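Local coordinates for protein catechol 2,3-dioxygenase (PDB 3HPY) that probably cleaves the aromatic ring of catechols next to the diol with molecular oxygen, an iron-dependent extradiol step in the breakdown of aromatic hydrocarbons, at residues L152-L157 with E267-G272; N240-P245 with G263-T268; T246-T251 with T255-D260. All coordinates share one frame; numbering follows the deposited sequence.

Contact 1 of 3, residues L152-L157 with E267-G272; sequences LDHCLL and ETFMGG. With FE (Fe (III) ion), chain I; MCT (4-methylcatechol), chain J.
Phe269 presents the CE1–CZ side of its ring to Asp153 and His154, and with these two it accounts for most of the surface buried between 152-157 and 267-272. The carboxylate of Asp153 meets the ring at its rim: OD2 lies 3.0 Å from Phe269 CZ, near the ring plane, where the positively polarised C-H edge is turned to the oxygen. The carboxylate and ring planes stand 73° apart. Beside it, CE1 of His154 comes within 3.4 Å of Phe269 CE1. The imidazole and phenyl planes differ by 76°, but the approach is oblique, neither a stack nor edge-to-face.

Asp153 also holds the imidazole at its ND1 edge. His154 ND1 donates to Asp153 OD2 (2.7 Å), which accepts with its anti lone pair, close to the imidazole plane; this fixes the ring's rotation and leaves NE2 directed at the iron. CG of His154 sits between the backbone N and the carbonyl carbon (chi1 61°), from which the ring's end comes nearer to 267-272 and NE2 reaches the metal.

The neighbouring pair of residues, Asp153 and His154, forms a classic beta bulge opposite Ser218. Here two strands of the curled sheet bring together two arms of the two-histidine, one-carboxylate facial triad of extradiol dioxygenases, His216 supplying the third. His154 NE2 binds iron at 2.4 Å and Glu267 OE1 at 2.1 Å. The two ligand atoms are 3.3 Å apart, held close by the shared metal without bonding each other. The bound 4-methylcatechol chelates the same iron through O3 and O4. Glu267 reaches inward on an extended chain, its OE1 also hydrogen-bonded to Ser218 OG and its OE2 to Thr255 OG1.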
loop_
_atom_site.group_PDB
_atom_site.type_symbol
_atom_site.label_atom_id
_atom_site.label_comp_id
_atom_site.label_asym_id
_atom_site.label_seq_id
_atom_site.Cartn_x
_atom_site.Cartn_y
_atom_site.Cartn_z
ATOM N N LEU C 152 9.322 -18.780 -6.024
ATOM C CA LEU C 152 10.618 -18.585 -6.666
ATOM C C LEU C 152 10.141 -18.016 -8.005
ATOM O O LEU C 152 9.573 -18.739 -8.820
ATOM C CB LEU C 152 11.326 -19.934 -6.872
ATOM C CG LEU C 152 12.561 -19.959 -7.784
ATOM C CD1 LEU C 152 13.709 -19.237 -7.086
ATOM C CD2 LEU C 152 12.961 -21.403 -8.118
ATOM N N ASP C 153 10.333 -16.716 -8.215
ATOM C CA ASP C 153 9.858 -16.071 -9.441
ATOM C C ASP C 153 10.712 -16.325 -10.673
ATOM O O ASP C 153 10.189 -16.543 -11.764
ATOM C CB ASP C 153 9.755 -14.560 -9.241
ATOM C CG ASP C 153 8.819 -13.917 -10.225
ATOM O OD1 ASP C 153 7.589 -14.107 -10.063
ATOM O OD2 ASP C 153 9.304 -13.240 -11.162
ATOM N N HIS C 154 12.026 -16.269 -10.486
ATOM C CA HIS C 154 12.968 -16.463 -11.572
ATOM C C HIS C 154 14.383 -16.307 -11.049
ATOM O O HIS C 154 14.624 -16.310 -9.843
ATOM C CB HIS C 154 12.756 -15.407 -12.652
ATOM C CG HIS C 154 12.958 -14.004 -12.171
ATOM N ND1 HIS C 154 11.980 -13.298 -11.500
ATOM C CD2 HIS C 154 14.018 -13.165 -12.278
ATOM C CE1 HIS C 154 12.426 -12.086 -11.222
ATOM N NE2 HIS C 154 13.659 -11.979 -11.682
ATOM N N CYS C 155 15.318 -16.169 -11.987
ATOM C CA CYS C 155 16.719 -15.959 -11.663
ATOM C C CYS C 155 17.310 -15.257 -12.870
ATOM O O CYS C 155 16.733 -15.288 -13.962
ATOM C CB CYS C 155 17.447 -17.283 -11.402
ATOM S SG CYS C 155 17.819 -18.275 -12.877
ATOM N N LEU C 156 18.442 -14.596 -12.672
ATOM C CA LEU C 156 19.095 -13.895 -13.761
ATOM C C LEU C 156 20.506 -14.449 -13.848
ATOM O O LEU C 156 21.269 -14.375 -12.887
ATOM C CB LEU C 156 19.115 -12.391 -13.479
ATOM C CG LEU C 156 19.490 -11.427 -14.608
ATOM C CD1 LEU C 156 19.208 -9.996 -14.169
ATOM C CD2 LEU C 156 20.953 -11.577 -14.960
ATOM N N LEU C 157 20.837 -15.024 -15.000
ATOM C CA LEU C 157 22.149 -15.610 -15.216
ATOM C C LEU C 157 23.027 -14.745 -16.096
ATOM O O LEU C 157 22.542 -14.018 -16.965
ATOM C CB LEU C 157 22.029 -16.990 -15.867
ATOM C CG LEU C 157 21.182 -18.060 -15.183
ATOM C CD1 LEU C 157 21.267 -17.925 -13.664
ATOM C CD2 LEU C 157 19.760 -17.930 -15.668
ATOM N N GLU C 267 16.812 -11.557 -4.746
ATOM C CA GLU C 267 15.912 -10.429 -4.958
ATOM C C GLU C 267 14.516 -10.722 -4.421
ATOM O O GLU C 267 14.051 -11.873 -4.461
ATOM C CB GLU C 267 15.829 -10.115 -6.455
ATOM C CG GLU C 267 14.760 -9.113 -6.862
ATOM C CD GLU C 267 14.545 -9.092 -8.372
ATOM O OE1 GLU C 267 14.392 -10.182 -8.956
ATOM O OE2 GLU C 267 14.520 -8.000 -8.974
ATOM N N THR C 268 13.874 -9.683 -3.890
ATOM C CA THR C 268 12.498 -9.772 -3.402
ATOM C C THR C 268 11.769 -8.706 -4.205
ATOM O O THR C 268 12.033 -7.512 -4.033
ATOM C CB THR C 268 12.337 -9.384 -1.911
ATOM O OG1 THR C 268 12.931 -8.100 -1.687
ATOM C CG2 THR C 268 12.962 -10.413 -1.006
ATOM N N PHE C 269 10.882 -9.111 -5.103
ATOM C CA PHE C 269 10.154 -8.110 -5.877
ATOM C C PHE C 269 8.684 -8.469 -6.062
ATOM O O PHE C 269 8.237 -9.543 -5.650
ATOM C CB PHE C 269 10.803 -7.910 -7.250
ATOM C CG PHE C 269 10.231 -8.781 -8.324
ATOM C CD1 PHE C 269 10.416 -10.152 -8.291
ATOM C CD2 PHE C 269 9.461 -8.228 -9.347
ATOM C CE1 PHE C 269 9.840 -10.968 -9.261
ATOM C CE2 PHE C 269 8.881 -9.038 -10.321
ATOM C CZ PHE C 269 9.071 -10.409 -10.276
ATOM N N MET C 270 7.941 -7.541 -6.663
ATOM C CA MET C 270 6.530 -7.734 -6.963
ATOM C C MET C 270 6.094 -6.760 -8.067
ATOM O O MET C 270 6.766 -5.759 -8.333
ATOM C CB MET C 270 5.668 -7.584 -5.690
ATOM C CG MET C 270 5.527 -6.196 -5.108
ATOM S SD MET C 270 4.409 -5.164 -6.076
ATOM C CE MET C 270 2.893 -6.112 -5.979
ATOM N N GLY C 271 4.991 -7.079 -8.739
ATOM C CA GLY C 271 4.508 -6.217 -9.806
ATOM C C GLY C 271 4.917 -6.622 -11.214
ATOM O O GLY C 271 5.467 -7.701 -11.438
ATOM N N GLY C 272 4.647 -5.738 -12.165
ATOM C CA GLY C 272 4.976 -6.015 -13.547
ATOM C C GLY C 272 3.682 -6.183 -14.299
ATOM O O GLY C 272 2.629 -6.344 -13.683
HETATM FE FE FE I . 15.176 -10.296 -10.956
HETATM C C1 MCT J . 15.874 -6.440 -14.133
HETATM C C2 MCT J . 16.537 -7.362 -13.306
HETATM C C3 MCT J . 15.776 -8.288 -12.557
HETATM O O3 MCT J . 16.403 -9.163 -11.766
HETATM C C4 MCT J . 14.357 -8.301 -12.637
HETATM O O4 MCT J . 13.644 -9.204 -11.905
HETATM C C5 MCT J . 13.687 -7.369 -13.476
HETATM C C6 MCT J . 14.458 -6.443 -14.223
HETATM C C MCT J . 16.669 -5.451 -14.925
#

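Contact 2 of 3, residues N240-P245 with G263-T268; sequences NVDIGP and GNRFET. With FE (Fe (III) ion), chain I; MCT (4-methylcatechol), chain J.
A lone side-chain salt bridge near the protein surface joins the kinked strand 241-244 to the start of strand 265-270, two strands that are not paired with each other but lie on either side of strand 254-259. Only Asp242 and Arg265 touch, and the two segments bury just 73 Å² between them. Both bonds end on one carboxylate oxygen: Asp242 OD2 receives Arg265 NE at 3.0 Å with an N-H...O angle of 142°, and accepts a second, weak bond from Arg265 NH2 at 3.3 Å.

The bridge is therefore forked at a single oxygen rather than bidentate. NE approaches OD2 on its anti side, 21° out of the carboxylate plane, and the two flat groups are inclined by 31°. A bend at chi3 turns the otherwise extended arginine chain so that its NE–NH2 edge faces the aspartate. NH1 points to another partner, the backbone O of His215, so the guanidinium ties strand 213-220 to the pair as well.

Asp242 and Ile243 form a classic beta bulge opposite Tyr257, at the corner where the chain turns. Strand 254-259 runs between the two segments, with Asp242 resting on Tyr257 and Trp259; on another side, helix 224-236 packs Met234 against Val241 and Phe266.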
loop_
_atom_site.group_PDB
_atom_site.type_symbol
_atom_site.label_atom_id
_atom_site.label_comp_id
_atom_site.label_asym_id
_atom_site.label_seq_id
_atom_site.Cartn_x
_atom_site.Cartn_y
_atom_site.Cartn_z
ATOM N N ASN C 240 23.483 -7.128 3.968
ATOM C CA ASN C 240 23.999 -6.176 2.991
ATOM C C ASN C 240 23.042 -6.068 1.811
ATOM O O ASN C 240 22.718 -7.062 1.159
ATOM C CB ASN C 240 25.381 -6.605 2.492
ATOM C CG ASN C 240 26.451 -6.469 3.555
ATOM O OD1 ASN C 240 27.585 -6.931 3.377
ATOM N ND2 ASN C 240 26.102 -5.824 4.668
ATOM N N VAL C 241 22.600 -4.845 1.551
ATOM C CA VAL C 241 21.678 -4.554 0.470
ATOM C C VAL C 241 22.423 -3.898 -0.681
ATOM O O VAL C 241 23.184 -2.955 -0.477
ATOM C CB VAL C 241 20.563 -3.597 0.944
ATOM C CG1 VAL C 241 19.641 -3.268 -0.203
ATOM C CG2 VAL C 241 19.785 -4.226 2.096
ATOM N N ASP C 242 22.196 -4.409 -1.888
ATOM C CA ASP C 242 22.833 -3.900 -3.099
ATOM C C ASP C 242 22.141 -2.616 -3.577
ATOM O O ASP C 242 22.737 -1.543 -3.599
ATOM C CB ASP C 242 22.767 -4.980 -4.182
ATOM C CG ASP C 242 23.523 -4.602 -5.434
ATOM O OD1 ASP C 242 24.172 -3.535 -5.446
ATOM O OD2 ASP C 242 23.467 -5.378 -6.409
ATOM N N ILE C 243 20.878 -2.731 -3.967
ATOM C CA ILE C 243 20.117 -1.570 -4.406
ATOM C C ILE C 243 18.842 -1.530 -3.557
ATOM O O ILE C 243 18.065 -2.484 -3.549
ATOM C CB ILE C 243 19.773 -1.655 -5.922
ATOM C CG1 ILE C 243 19.090 -0.364 -6.381
ATOM C CG2 ILE C 243 18.859 -2.840 -6.198
ATOM C CD1 ILE C 243 19.961 0.868 -6.248
ATOM N N GLY C 244 18.661 -0.431 -2.822
ATOM C CA GLY C 244 17.509 -0.266 -1.941
ATOM C C GLY C 244 16.170 -0.436 -2.625
ATOM O O GLY C 244 16.134 -0.757 -3.816
ATOM N N PRO C 245 15.049 -0.228 -1.907
ATOM C CA PRO C 245 13.721 -0.374 -2.511
ATOM C C PRO C 245 13.498 0.589 -3.673
ATOM O O PRO C 245 13.637 1.804 -3.521
ATOM C CB PRO C 245 12.778 -0.105 -1.337
ATOM C CG PRO C 245 13.554 0.821 -0.490
ATOM C CD PRO C 245 14.936 0.231 -0.513
ATOM N N GLY C 263 27.424 -14.271 0.002
ATOM C CA GLY C 263 27.623 -13.405 -1.145
ATOM C C GLY C 263 26.714 -13.702 -2.332
ATOM O O GLY C 263 26.852 -13.103 -3.397
ATOM N N ASN C 264 25.787 -14.635 -2.161
ATOM C CA ASN C 264 24.845 -14.950 -3.224
ATOM C C ASN C 264 23.769 -13.865 -3.209
ATOM O O ASN C 264 23.038 -13.721 -2.224
ATOM C CB ASN C 264 24.184 -16.302 -2.974
ATOM C CG ASN C 264 25.165 -17.453 -3.025
ATOM O OD1 ASN C 264 25.178 -18.309 -2.135
ATOM N ND2 ASN C 264 25.981 -17.492 -4.072
ATOM N N ARG C 265 23.669 -13.106 -4.294
ATOM C CA ARG C 265 22.663 -12.060 -4.392
ATOM C C ARG C 265 21.285 -12.678 -4.627
ATOM O O ARG C 265 21.137 -13.631 -5.400
ATOM C CB ARG C 265 22.977 -11.116 -5.556
ATOM C CG ARG C 265 21.947 -10.004 -5.730
ATOM C CD ARG C 265 22.122 -9.211 -7.026
ATOM N NE ARG C 265 23.305 -8.351 -7.041
ATOM C CZ ARG C 265 24.358 -8.553 -7.828
ATOM N NH1 ARG C 265 24.374 -9.586 -8.658
ATOM N NH2 ARG C 265 25.385 -7.714 -7.801
ATOM N N PHE C 266 20.277 -12.144 -3.949
ATOM C CA PHE C 266 18.916 -12.611 -4.144
ATOM C C PHE C 266 18.060 -11.363 -4.339
ATOM O O PHE C 266 18.534 -10.236 -4.142
ATOM C CB PHE C 266 18.433 -13.430 -2.942
ATOM C CG PHE C 266 18.251 -12.631 -1.683
ATOM C CD1 PHE C 266 17.012 -12.079 -1.364
ATOM C CD2 PHE C 266 19.311 -12.442 -0.804
ATOM C CE1 PHE C 266 16.833 -11.355 -0.194
ATOM C CE2 PHE C 266 19.137 -11.719 0.367
ATOM C CZ PHE C 266 17.898 -11.176 0.674
ATOM N N GLU C 267 16.812 -11.557 -4.746
ATOM C CA GLU C 267 15.912 -10.429 -4.958
ATOM C C GLU C 267 14.516 -10.722 -4.421
ATOM O O GLU C 267 14.051 -11.873 -4.461
ATOM C CB GLU C 267 15.829 -10.115 -6.455
ATOM C CG GLU C 267 14.760 -9.113 -6.862
ATOM C CD GLU C 267 14.545 -9.092 -8.372
ATOM O OE1 GLU C 267 14.392 -10.182 -8.956
ATOM O OE2 GLU C 267 14.520 -8.000 -8.974
ATOM N N THR C 268 13.874 -9.683 -3.890
ATOM C CA THR C 268 12.498 -9.772 -3.402
ATOM C C THR C 268 11.769 -8.706 -4.205
ATOM O O THR C 268 12.033 -7.512 -4.033
ATOM C CB THR C 268 12.337 -9.384 -1.911
ATOM O OG1 THR C 268 12.931 -8.100 -1.687
ATOM C CG2 THR C 268 12.962 -10.413 -1.006
HETATM FE FE FE I . 15.176 -10.296 -10.956
HETATM C C1 MCT J . 15.874 -6.440 -14.133
HETATM C C2 MCT J . 16.537 -7.362 -13.306
HETATM C C3 MCT J . 15.776 -8.288 -12.557
HETATM O O3 MCT J . 16.403 -9.163 -11.766
HETATM C C4 MCT J . 14.357 -8.301 -12.637
HETATM O O4 MCT J . 13.644 -9.204 -11.905
HETATM C C5 MCT J . 13.687 -7.369 -13.476
HETATM C C6 MCT J . 14.458 -6.443 -14.223
HETATM C C MCT J . 16.669 -5.451 -14.925
#

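Contact 3 of 3, residues T246-T251 with T255-D260; sequences TRHGVT and TIYAWD. With MCT (4-methylcatechol), chain J.
Thr246 and Thr255 form an antiparallel hydrogen-bonded pair, their CA atoms 5.6 Å apart. Thr255 N reaches Thr246 O at 2.7 Å and Thr246 N reaches Thr255 O at 3.0 Å. Both threonine side chains project from the same face of the sheet. Beyond this pair the first segment leaves the sheet as a loop that curls over the bound 4-methylcatechol.

His248 lies between Thr255 and the ligand. The methyl CG2 of Thr255 presses on one imidazole face, 3.2 Å from His248 CE1, while the ligand covers the opposite face, its C6 over the ring centre. Thr255 can offer this methyl because its OG1 is anti to the backbone N (chi1 -176°), which leaves CG2 between the backbone N and the carbonyl carbon. At the ring edge, His248 NE2 donates to Tyr257 OH at 3.3 Å, a long bond bent to 135° and 20° out of the imidazole plane. Tyr257 OH passes the chain on, donating to ligand O3 at 2.7 Å.

Val250 CG1 and Thr251 OG1 border the C5–C6 edge of the ligand ring. A beta hairpin thus supplies one wall of the 4-methylcatechol pocket of an extradiol dioxygenase, holding a histidine over the ring and a tyrosine at an iron-bound oxygen.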
loop_
_atom_site.group_PDB
_atom_site.type_symbol
_atom_site.label_atom_id
_atom_site.label_comp_id
_atom_site.label_asym_id
_atom_site.label_seq_id
_atom_site.Cartn_x
_atom_site.Cartn_y
_atom_site.Cartn_z
ATOM N N THR C 246 13.160 0.045 -4.838
ATOM C CA THR C 246 12.923 0.885 -6.004
ATOM C C THR C 246 12.193 0.138 -7.120
ATOM O O THR C 246 11.736 -0.986 -6.929
ATOM C CB THR C 246 14.268 1.460 -6.533
ATOM O OG1 THR C 246 14.019 2.326 -7.649
ATOM C CG2 THR C 246 15.218 0.341 -6.939
ATOM N N ARG C 247 12.055 0.789 -8.271
ATOM C CA ARG C 247 11.404 0.193 -9.441
ATOM C C ARG C 247 12.374 0.052 -10.625
ATOM O O ARG C 247 13.180 0.949 -10.858
ATOM C CB ARG C 247 10.229 1.064 -9.908
ATOM C CG ARG C 247 9.843 0.806 -11.360
ATOM C CD ARG C 247 8.447 0.299 -11.476
ATOM N NE ARG C 247 7.476 1.317 -11.088
ATOM C CZ ARG C 247 6.168 1.099 -11.059
ATOM N NH1 ARG C 247 5.698 -0.096 -11.394
ATOM N NH2 ARG C 247 5.332 2.063 -10.698
ATOM N N HIS C 248 12.260 -1.082 -11.344
ATOM C CA HIS C 248 13.026 -1.356 -12.567
ATOM C C HIS C 248 12.177 -0.810 -13.697
ATOM O O HIS C 248 10.950 -0.826 -13.563
ATOM C CB HIS C 248 13.130 -2.857 -12.879
ATOM C CG HIS C 248 14.096 -3.770 -12.104
ATOM N ND1 HIS C 248 13.620 -4.890 -11.429
ATOM C CD2 HIS C 248 15.428 -3.721 -11.931
ATOM C CE1 HIS C 248 14.658 -5.493 -10.887
ATOM N NE2 HIS C 248 15.746 -4.830 -11.180
ATOM N N GLY C 249 12.721 -0.344 -14.824
ATOM C CA GLY C 249 11.848 0.090 -15.917
ATOM C C GLY C 249 11.429 -1.219 -16.569
ATOM O O GLY C 249 10.255 -1.523 -16.833
ATOM N N VAL C 250 12.473 -1.993 -16.816
ATOM C CA VAL C 250 12.397 -3.328 -17.351
ATOM C C VAL C 250 11.393 -3.965 -16.421
ATOM O O VAL C 250 11.574 -3.923 -15.205
ATOM C CB VAL C 250 13.752 -3.998 -17.148
ATOM C CG1 VAL C 250 13.696 -5.469 -17.489
ATOM C CG2 VAL C 250 14.783 -3.263 -17.957
ATOM N N THR C 251 10.317 -4.497 -16.991
ATOM C CA THR C 251 9.277 -5.171 -16.230
ATOM C C THR C 251 8.452 -4.321 -15.261
ATOM O O THR C 251 7.426 -4.789 -14.773
ATOM C CB THR C 251 9.872 -6.389 -15.473
ATOM O OG1 THR C 251 10.553 -5.959 -14.287
ATOM C CG2 THR C 251 10.873 -7.111 -16.378
ATOM N N THR C 255 11.559 -3.683 -6.614
ATOM C CA THR C 255 12.458 -4.667 -6.045
ATOM C C THR C 255 13.525 -4.130 -5.112
ATOM O O THR C 255 13.667 -2.927 -4.909
ATOM C CB THR C 255 13.192 -5.383 -7.182
ATOM O OG1 THR C 255 14.017 -6.430 -6.659
ATOM C CG2 THR C 255 14.083 -4.385 -7.908
ATOM N N ILE C 256 14.289 -5.069 -4.572
ATOM C CA ILE C 256 15.411 -4.786 -3.694
ATOM C C ILE C 256 16.440 -5.888 -3.903
ATOM O O ILE C 256 16.084 -7.072 -3.938
ATOM C CB ILE C 256 15.022 -4.814 -2.205
ATOM C CG1 ILE C 256 14.081 -3.658 -1.888
ATOM C CG2 ILE C 256 16.292 -4.737 -1.351
ATOM C CD1 ILE C 256 13.745 -3.520 -0.411
ATOM N N TYR C 257 17.704 -5.506 -4.051
ATOM C CA TYR C 257 18.771 -6.485 -4.210
ATOM C C TYR C 257 19.580 -6.535 -2.919
ATOM O O TYR C 257 20.027 -5.503 -2.414
ATOM C CB TYR C 257 19.714 -6.122 -5.358
ATOM C CG TYR C 257 19.214 -6.427 -6.756
ATOM C CD1 TYR C 257 18.165 -7.319 -6.976
ATOM C CD2 TYR C 257 19.810 -5.824 -7.863
ATOM C CE1 TYR C 257 17.719 -7.602 -8.267
ATOM C CE2 TYR C 257 19.381 -6.094 -9.155
ATOM C CZ TYR C 257 18.335 -6.981 -9.352
ATOM O OH TYR C 257 17.902 -7.220 -10.636
ATOM N N ALA C 258 19.771 -7.744 -2.398
ATOM C CA ALA C 258 20.531 -7.937 -1.178
ATOM C C ALA C 258 21.461 -9.115 -1.363
ATOM O O ALA C 258 21.380 -9.824 -2.367
ATOM C CB ALA C 258 19.592 -8.190 -0.012
ATOM N N TRP C 259 22.345 -9.332 -0.395
ATOM C CA TRP C 259 23.274 -10.446 -0.489
ATOM C C TRP C 259 23.074 -11.428 0.630
ATOM O O TRP C 259 22.741 -11.048 1.751
ATOM C CB TRP C 259 24.720 -9.948 -0.450
ATOM C CG TRP C 259 25.195 -9.483 -1.760
ATOM C CD1 TRP C 259 25.445 -10.253 -2.861
ATOM C CD2 TRP C 259 25.426 -8.129 -2.150
ATOM N NE1 TRP C 259 25.818 -9.456 -3.917
ATOM C CE2 TRP C 259 25.813 -8.148 -3.507
ATOM C CE3 TRP C 259 25.345 -6.899 -1.483
ATOM C CZ2 TRP C 259 26.115 -6.983 -4.213
ATOM C CZ3 TRP C 259 25.649 -5.739 -2.182
ATOM C CH2 TRP C 259 26.030 -5.789 -3.535
ATOM N N ASP C 260 23.260 -12.706 0.345
ATOM C CA ASP C 260 23.120 -13.630 1.434
ATOM C C ASP C 260 24.514 -13.758 2.075
ATOM O O ASP C 260 25.516 -13.315 1.508
ATOM C CB ASP C 260 22.470 -14.944 0.954
ATOM C CG ASP C 260 23.447 -15.944 0.386
ATOM O OD1 ASP C 260 24.567 -15.561 -0.022
ATOM O OD2 ASP C 260 23.063 -17.137 0.337
HETATM C C1 MCT J . 15.874 -6.440 -14.133
HETATM C C2 MCT J . 16.537 -7.362 -13.306
HETATM C C3 MCT J . 15.776 -8.288 -12.557
HETATM O O3 MCT J . 16.403 -9.163 -11.766
HETATM C C4 MCT J . 14.357 -8.301 -12.637
HETATM O O4 MCT J . 13.644 -9.204 -11.905
HETATM C C5 MCT J . 13.687 -7.369 -13.476
HETATM C C6 MCT J . 14.458 -6.443 -14.223
HETATM C C MCT J . 16.669 -5.451 -14.925
#

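Contacts 1 and 3 are buried and border the bound 4-methylcatechol, whereas contact 2 is a small surface pairing. Contacts 1 and 2 share strand 265-270, contact 2 using its first residue, Arg265, and contact 1 the later Glu267 and Phe269: a charged pair in the one, metal ligation and aromatic packing in the other. Contact 3 is nested along the chain inside the loops closed by both, and its strand 254-259 lies beside 265-270 in the sheet. It meets contact 1 at the carboxylate of Glu267, and contact 2 through the backbone, Asp242 N to Tyr257 O. Its own chemistry mixes strand pairing, an imidazole face laid against the ligand and hydroxyl bonds.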